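Local atomic coordinates of B12-binding domain-containing protein (Kitasatospora setae, PDB entry 6WTE), a protein that probably transfers methyl groups from S-adenosylmethionine through its bound cobalamin, as a [4Fe-4S] radical SAM methylase that works by non-radical catalysis. Residues H14-P19 with Y213-L218; A21-T26 with V207-Y212; E257-A260 with D266-T269. All blocks are in the same frame, centred on the assembly; numbering follows the deposited sequence.

Contact 1 of 3, residues H14-P19 with Y213-L218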
# COMPACT_ATOMS: atom_id res chain seq x y z
N HIS A 14 -0.90 7.77 12.34
CA HIS A 14 -1.16 6.84 13.42
C HIS A 14 -2.56 6.25 13.25
O HIS A 14 -3.47 6.94 12.78
CB HIS A 14 -1.05 7.51 14.79
CG HIS A 14 0.35 7.88 15.17
ND1 HIS A 14 0.83 7.74 16.46
CD2 HIS A 14 1.38 8.37 14.44
CE1 HIS A 14 2.09 8.14 16.50
NE2 HIS A 14 2.45 8.53 15.29
N PRO A 15 -2.77 4.97 13.62
CA PRO A 15 -1.82 4.03 14.23
C PRO A 15 -0.61 3.74 13.35
O PRO A 15 -0.73 3.64 12.13
CB PRO A 15 -2.66 2.77 14.44
CG PRO A 15 -3.83 2.91 13.53
CD PRO A 15 -4.10 4.37 13.45
N PRO A 16 0.56 3.63 13.98
CA PRO A 16 1.81 3.64 13.22
C PRO A 16 2.14 2.29 12.61
O PRO A 16 1.92 1.24 13.21
CB PRO A 16 2.85 4.04 14.28
CG PRO A 16 2.29 3.48 15.55
CD PRO A 16 0.79 3.61 15.44
N ILE A 17 2.69 2.34 11.40
CA ILE A 17 3.10 1.16 10.65
C ILE A 17 4.58 1.29 10.35
O ILE A 17 5.01 2.29 9.77
CB ILE A 17 2.30 1.00 9.35
CG1 ILE A 17 0.83 0.70 9.65
CG2 ILE A 17 2.94 -0.04 8.44
CD1 ILE A 17 0.63 -0.52 10.54
N ALA A 18 5.37 0.29 10.75
CA ALA A 18 6.81 0.36 10.58
C ALA A 18 7.16 0.56 9.10
O ALA A 18 6.56 -0.09 8.23
CB ALA A 18 7.49 -0.91 11.10
N PRO A 19 8.09 1.46 8.79
CA PRO A 19 8.54 1.66 7.39
C PRO A 19 9.48 0.55 6.92
O PRO A 19 10.70 0.69 6.85
CB PRO A 19 9.24 3.02 7.45
CG PRO A 19 9.76 3.08 8.85
CD PRO A 19 8.71 2.42 9.71
N TYR A 213 5.51 -2.52 17.01
CA TYR A 213 4.70 -3.67 17.41
C TYR A 213 3.94 -3.38 18.70
O TYR A 213 2.76 -3.72 18.83
CB TYR A 213 5.60 -4.89 17.58
CG TYR A 213 4.85 -6.18 17.85
CD1 TYR A 213 4.15 -6.82 16.84
CD2 TYR A 213 4.87 -6.76 19.11
CE1 TYR A 213 3.48 -8.00 17.07
CE2 TYR A 213 4.20 -7.95 19.36
CZ TYR A 213 3.51 -8.56 18.33
OH TYR A 213 2.84 -9.73 18.57
N ARG A 214 4.59 -2.72 19.66
CA ARG A 214 3.93 -2.39 20.92
C ARG A 214 2.85 -1.34 20.74
O ARG A 214 1.95 -1.23 21.58
CB ARG A 214 4.95 -1.92 21.95
CG ARG A 214 5.90 -3.02 22.41
CD ARG A 214 6.91 -2.51 23.42
NE ARG A 214 6.28 -1.91 24.59
CZ ARG A 214 6.37 -0.62 24.91
NH1 ARG A 214 5.76 -0.16 25.99
NH2 ARG A 214 7.07 0.20 24.15
N ARG A 215 2.91 -0.55 19.67
CA ARG A 215 1.90 0.45 19.38
C ARG A 215 0.87 -0.05 18.37
O ARG A 215 0.08 0.75 17.86
CB ARG A 215 2.57 1.74 18.89
CG ARG A 215 3.62 2.23 19.88
CD ARG A 215 4.30 3.53 19.47
NE ARG A 215 3.64 4.70 20.06
CZ ARG A 215 4.26 5.83 20.37
NH1 ARG A 215 5.57 5.95 20.16
NH2 ARG A 215 3.58 6.84 20.89
N GLY A 216 0.84 -1.35 18.10
CA GLY A 216 -0.18 -1.97 17.28
C GLY A 216 0.25 -2.32 15.87
O GLY A 216 -0.54 -2.94 15.15
N GLY A 217 1.46 -1.93 15.47
CA GLY A 217 1.92 -2.18 14.12
C GLY A 217 2.49 -3.58 13.96
O GLY A 217 3.61 -3.85 14.38
N LEU A 218 1.71 -4.47 13.34
CA LEU A 218 2.10 -5.86 13.24
C LEU A 218 3.44 -5.99 12.53
O LEU A 218 3.85 -5.14 11.74
CB LEU A 218 1.05 -6.67 12.47
CG LEU A 218 -0.35 -6.80 13.06
CD1 LEU A 218 -1.03 -8.00 12.42
CD2 LEU A 218 -0.30 -6.94 14.57
O HOH W 1 4.31 -2.28 11.63

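Contact 2 of 3, residues A21-T26 with V207-Y212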
# COMPACT_ATOMS: atom_id res chain seq x y z
N ALA A 21 10.19 -0.61 4.16
CA ALA A 21 11.08 -0.22 3.06
C ALA A 21 12.47 0.13 3.56
O ALA A 21 13.48 -0.27 2.96
CB ALA A 21 10.49 0.96 2.31
N LEU A 22 12.55 0.86 4.67
CA LEU A 22 13.85 1.32 5.14
C LEU A 22 14.70 0.16 5.66
O LEU A 22 15.93 0.20 5.55
CB LEU A 22 13.67 2.42 6.19
CG LEU A 22 12.95 3.70 5.73
CD1 LEU A 22 13.13 4.83 6.75
CD2 LEU A 22 13.44 4.15 4.35
N ASP A 23 14.07 -0.89 6.21
CA ASP A 23 14.85 -2.06 6.61
C ASP A 23 15.42 -2.77 5.39
O ASP A 23 16.56 -3.25 5.42
CB ASP A 23 14.00 -3.02 7.44
CG ASP A 23 13.93 -2.65 8.92
OD1 ASP A 23 14.77 -1.85 9.40
OD2 ASP A 23 13.05 -3.19 9.62
N VAL A 24 14.64 -2.87 4.31
CA VAL A 24 15.13 -3.46 3.07
C VAL A 24 16.31 -2.66 2.54
O VAL A 24 17.36 -3.21 2.17
CB VAL A 24 14.01 -3.56 2.03
CG1 VAL A 24 14.53 -4.22 0.76
CG2 VAL A 24 12.80 -4.32 2.57
N LEU A 25 16.16 -1.33 2.48
CA LEU A 25 17.21 -0.48 1.94
C LEU A 25 18.44 -0.48 2.83
O LEU A 25 19.57 -0.48 2.33
CB LEU A 25 16.69 0.94 1.76
CG LEU A 25 15.50 1.12 0.83
CD1 LEU A 25 15.10 2.59 0.80
CD2 LEU A 25 15.84 0.62 -0.57
N THR A 26 18.24 -0.48 4.15
CA THR A 26 19.38 -0.50 5.07
C THR A 26 20.21 -1.75 4.88
O THR A 26 21.44 -1.69 4.80
CB THR A 26 18.89 -0.39 6.52
OG1 THR A 26 18.28 0.89 6.74
CG2 THR A 26 20.05 -0.60 7.51
N VAL A 207 15.25 1.51 12.05
CA VAL A 207 13.82 1.30 12.28
C VAL A 207 13.64 0.46 13.54
O VAL A 207 14.26 -0.59 13.70
CB VAL A 207 13.16 0.64 11.06
CG1 VAL A 207 11.71 0.31 11.37
CG2 VAL A 207 13.22 1.55 9.84
N ASP A 208 12.80 0.95 14.45
CA ASP A 208 12.56 0.30 15.75
C ASP A 208 11.32 -0.57 15.64
O ASP A 208 10.20 -0.14 15.91
CB ASP A 208 12.41 1.34 16.85
CG ASP A 208 12.48 0.73 18.25
OD1 ASP A 208 12.27 -0.49 18.38
OD2 ASP A 208 12.74 1.49 19.20
N ASN A 209 11.52 -1.83 15.26
CA ASN A 209 10.39 -2.69 14.94
C ASN A 209 9.54 -3.01 16.17
O ASN A 209 8.31 -3.03 16.08
CB ASN A 209 10.87 -3.96 14.26
CG ASN A 209 11.20 -3.73 12.79
OD1 ASN A 209 10.31 -3.71 11.95
ND2 ASN A 209 12.48 -3.53 12.49
N LEU A 210 10.17 -3.24 17.33
CA LEU A 210 9.39 -3.56 18.52
C LEU A 210 8.54 -2.37 18.95
O LEU A 210 7.41 -2.54 19.42
CB LEU A 210 10.31 -4.01 19.66
CG LEU A 210 9.57 -4.41 20.94
CD1 LEU A 210 8.69 -5.65 20.69
CD2 LEU A 210 10.56 -4.66 22.06
N GLU A 211 9.07 -1.15 18.80
CA GLU A 211 8.28 0.04 19.13
C GLU A 211 6.98 0.08 18.34
O GLU A 211 5.91 0.32 18.90
CB GLU A 211 9.10 1.30 18.87
CG GLU A 211 8.40 2.59 19.28
CD GLU A 211 8.15 2.69 20.78
OE1 GLU A 211 8.87 2.02 21.56
OE2 GLU A 211 7.24 3.43 21.18
N TYR A 212 7.05 -0.18 17.03
CA TYR A 212 5.84 -0.24 16.23
C TYR A 212 4.93 -1.37 16.68
O TYR A 212 3.70 -1.21 16.75
CB TYR A 212 6.18 -0.40 14.76
CG TYR A 212 6.58 0.89 14.09
CD1 TYR A 212 5.61 1.77 13.62
CD2 TYR A 212 7.91 1.23 13.94
CE1 TYR A 212 5.97 2.95 13.00
CE2 TYR A 212 8.28 2.42 13.32
CZ TYR A 212 7.30 3.27 12.86
OH TYR A 212 7.63 4.45 12.24
O HOH W 2 16.50 0.37 9.49
O HOH W 3 15.50 -2.18 11.98
O HOH W 4 10.30 -2.57 9.45

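Contact 3 of 3, residues E257-A260 with D266-T269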
# COMPACT_ATOMS: atom_id res chain seq x y z
N GLU A 257 11.63 -15.68 11.57
CA GLU A 257 12.13 -16.24 12.82
C GLU A 257 12.78 -15.16 13.67
O GLU A 257 12.61 -15.13 14.89
CB GLU A 257 13.11 -17.37 12.53
CG GLU A 257 13.45 -18.23 13.73
CD GLU A 257 14.35 -19.40 13.36
OE1 GLU A 257 14.04 -20.10 12.37
OE2 GLU A 257 15.35 -19.62 14.06
N SER A 258 13.53 -14.25 13.02
CA SER A 258 14.16 -13.15 13.74
C SER A 258 13.12 -12.23 14.38
O SER A 258 13.28 -11.81 15.53
CB SER A 258 15.06 -12.34 12.80
OG SER A 258 15.69 -11.28 13.50
N LEU A 259 12.05 -11.92 13.65
CA LEU A 259 10.95 -11.16 14.22
C LEU A 259 10.36 -11.88 15.43
O LEU A 259 10.20 -11.29 16.51
CB LEU A 259 9.87 -10.92 13.17
CG LEU A 259 10.25 -9.96 12.04
CD1 LEU A 259 9.16 -9.89 10.98
CD2 LEU A 259 10.53 -8.58 12.63
N ALA A 260 10.05 -13.17 15.27
CA ALA A 260 9.42 -13.91 16.36
C ALA A 260 10.33 -14.00 17.58
O ALA A 260 9.85 -14.00 18.72
CB ALA A 260 9.04 -15.32 15.90
N ASP A 266 2.84 -11.58 15.83
CA ASP A 266 1.87 -11.30 14.78
C ASP A 266 2.58 -10.69 13.58
O ASP A 266 3.15 -9.60 13.68
CB ASP A 266 0.78 -10.36 15.28
CG ASP A 266 -0.09 -10.99 16.35
OD1 ASP A 266 -1.00 -11.77 15.99
OD2 ASP A 266 0.15 -10.73 17.55
N GLN A 267 2.55 -11.39 12.45
CA GLN A 267 3.23 -10.93 11.25
C GLN A 267 2.25 -10.91 10.09
O GLN A 267 1.45 -11.84 9.92
CB GLN A 267 4.44 -11.82 10.92
CG GLN A 267 5.43 -11.89 12.08
CD GLN A 267 6.60 -12.82 11.82
OE1 GLN A 267 6.81 -13.26 10.70
NE2 GLN A 267 7.37 -13.10 12.87
N HIS A 268 2.30 -9.83 9.32
CA HIS A 268 1.40 -9.62 8.19
C HIS A 268 2.22 -9.71 6.91
O HIS A 268 3.24 -9.03 6.78
CB HIS A 268 0.71 -8.26 8.32
CG HIS A 268 -0.50 -8.11 7.46
ND1 HIS A 268 -0.43 -7.89 6.10
CD2 HIS A 268 -1.82 -8.15 7.76
CE1 HIS A 268 -1.65 -7.79 5.60
NE2 HIS A 268 -2.51 -7.95 6.59
N THR A 269 1.78 -10.55 5.97
CA THR A 269 2.46 -10.62 4.68
C THR A 269 2.28 -9.30 3.95
O THR A 269 1.20 -8.69 4.00
CB THR A 269 1.93 -11.78 3.82
OG1 THR A 269 0.51 -11.63 3.64
CG2 THR A 269 2.21 -13.11 4.48

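Contact 1 of 3, residues H14-P19 with Y213-L218
Ala18 and Leu218 are tied together by one water that two backbone groups grip. It accepts from Ala18 N at 2.9 Å and donates to Leu218 O at 2.9 Å, so the inserted water takes the place of a direct bond. No direct hydrogen bond spans the contact, although the CA atoms of Ile17 and Gly217 are only 5.0 Å apart. What meets there is a weak CA-H...O contact, Gly217 CA to Pro16 O at 3.5 Å, with an angle of only 120° at the hydrogen. This closeness depends on glycine, because a beta carbon at Gly217 would fall 2.7 Å from Pro16 O and clash with it. Farther out, CG of the Pro16 ring rests against Arg215 CB at 3.8 Å, the two side chains crossing at about a right angle. The arginine thus contributes the aliphatic root of its chain here, while NH1 forms a salt bridge with Glu211 on the helix just before it. On the inner side, Ile17 holds CG1 beside its backbone N (chi1 -67°), and from there CD1 approaches Gly217 CA at 4.2 Å; the same side chain comes within about 3 Å of the bound cobalamin. The turn that presents the two glycines is a Schellman motif, evidenced by the pairs Gly216 N to Tyr213 O and Gly217 N to Tyr212 O, and by the positive phi of Gly216 (104°). Pro15, Ile17 and Leu218 all belong to the cobalamin pocket. The contact therefore joins the loop after strand 4-9 of the B12-binding domain to the end of helix 209-214, just ahead of radical SAM strand 219-221, at a cofactor site built between two domains.

Contact 2 of 3, residues A21-T26 with V207-Y212
Val207 packs tightly against helix 20-31: its CG2 meets Leu22 CB at 3.8 Å, and its CB lies 3.4 Å from Asp23 OD1. Beside this close packing the Asn209 amide comes from the opposite direction and gives Asp23 OD2 a nearly straight bond from ND2 (2.9 Å, 171°). The acceptor uses its syn lone pair and lies in the amide plane, although carboxylate and amide are turned 38° against each other. ND2 also donates to Arg200 O, and Arg199 makes a salt bridge to Asp23 OD2. The looser part is filled by water. One molecule links Asp23 OD2 to Asn209 OD1 at 2.8 and 2.7 Å, and another donates to Asp23 OD1 while accepting from Val207 N. An alanine in place of Asp23 takes the carboxylate away, and would probably leave Arg199 without its charged mate and the Asn209 amide freer to turn, with Arg200 O alone of the two acceptors of ND2. Asp208 N-caps helix 209-214, its OD1 accepting from Glu211 N at 3.3 Å. Through Val207 and Asn209 the capped start of helix 209-214 docks on the first helix of the Rossmann-like B12-binding fold.

Contact 3 of 3, residues E257-A260 with D266-T269
Gln267 sets out from its strand with CG beside the backbone N (chi1 -57°) and then runs straight (chi2 177°), which carries its amide across to helix 249-261. Leu259 answers from the helix with CG likewise beside its own N (chi1 -69°), and this places CB and CD1 over one flat side of that amide. The distances bear this out. Leu259 CB lies 3.3 Å from Gln267 NE2, and Leu259 CD1 stands 4.0 Å from Gln267 CD, almost squarely above it. Gln267 OE1 is also near the methyl, 4.1 Å from Leu259 CD1. The two side chains cross at a slant. Ala260 adds a second touch, its backbone N 3.6 Å from Gln267 NE2 and its CB 4.1 Å from the same nitrogen. No hydrogen bond runs between these two segments. The amide nitrogen instead donates to Met256 O, one turn earlier on the helix, and to Ile264 O in the connection between helix and strand. Strand alternation sends the neighbours of Gln267 to the other side of the sheet: Asp266 there meets Arg304 and Trp306, and His268 touches cobalamin. His268 ND1 leans toward the following residue and donates to Thr269 O at 2.8 Å, a bent bond with the donor tilted from the carbonyl plane. Helix 249-261 is the crossover between the parallel strands 219-221 and 266-269, a beta-alpha-beta unit of the partial barrel of the radical SAM fold. Chemically, the contact buries a polar amide beneath a leucine. For Gln267 NE2 the cost is met by two backbone carbonyls, one for each of its protons, a pair of bonds that probably fixes the rotation of the amide, so that its flat side stays turned to Leu259.

Overall arrangement
Helix 209-214 is the shared element: contact 2 sits at its start and contact 1 at its end, with their centres 11 Å apart. Tyr212 binds the two together, its ring packing on the backbone of 14-19 (Ala18 N to Tyr212 CD1, 3.2 Å) and its OH lying 3.4 Å from Pro19 CD. Contact 3 lies 13 Å, centre to centre, from each of the others. It reaches contact 1 through Tyr213 OH and Asp266 OD2, a probable hydrogen bond of 3.0 Å, but stays about 5 Å from contact 2 at the nearest atoms. All three border cobalamin: Pro15, Ile17 and Leu218 of contact 1 and Ala21, Val24 and Leu25 of contact 2 line its pocket, and His268 of contact 3 touches it from the partial barrel.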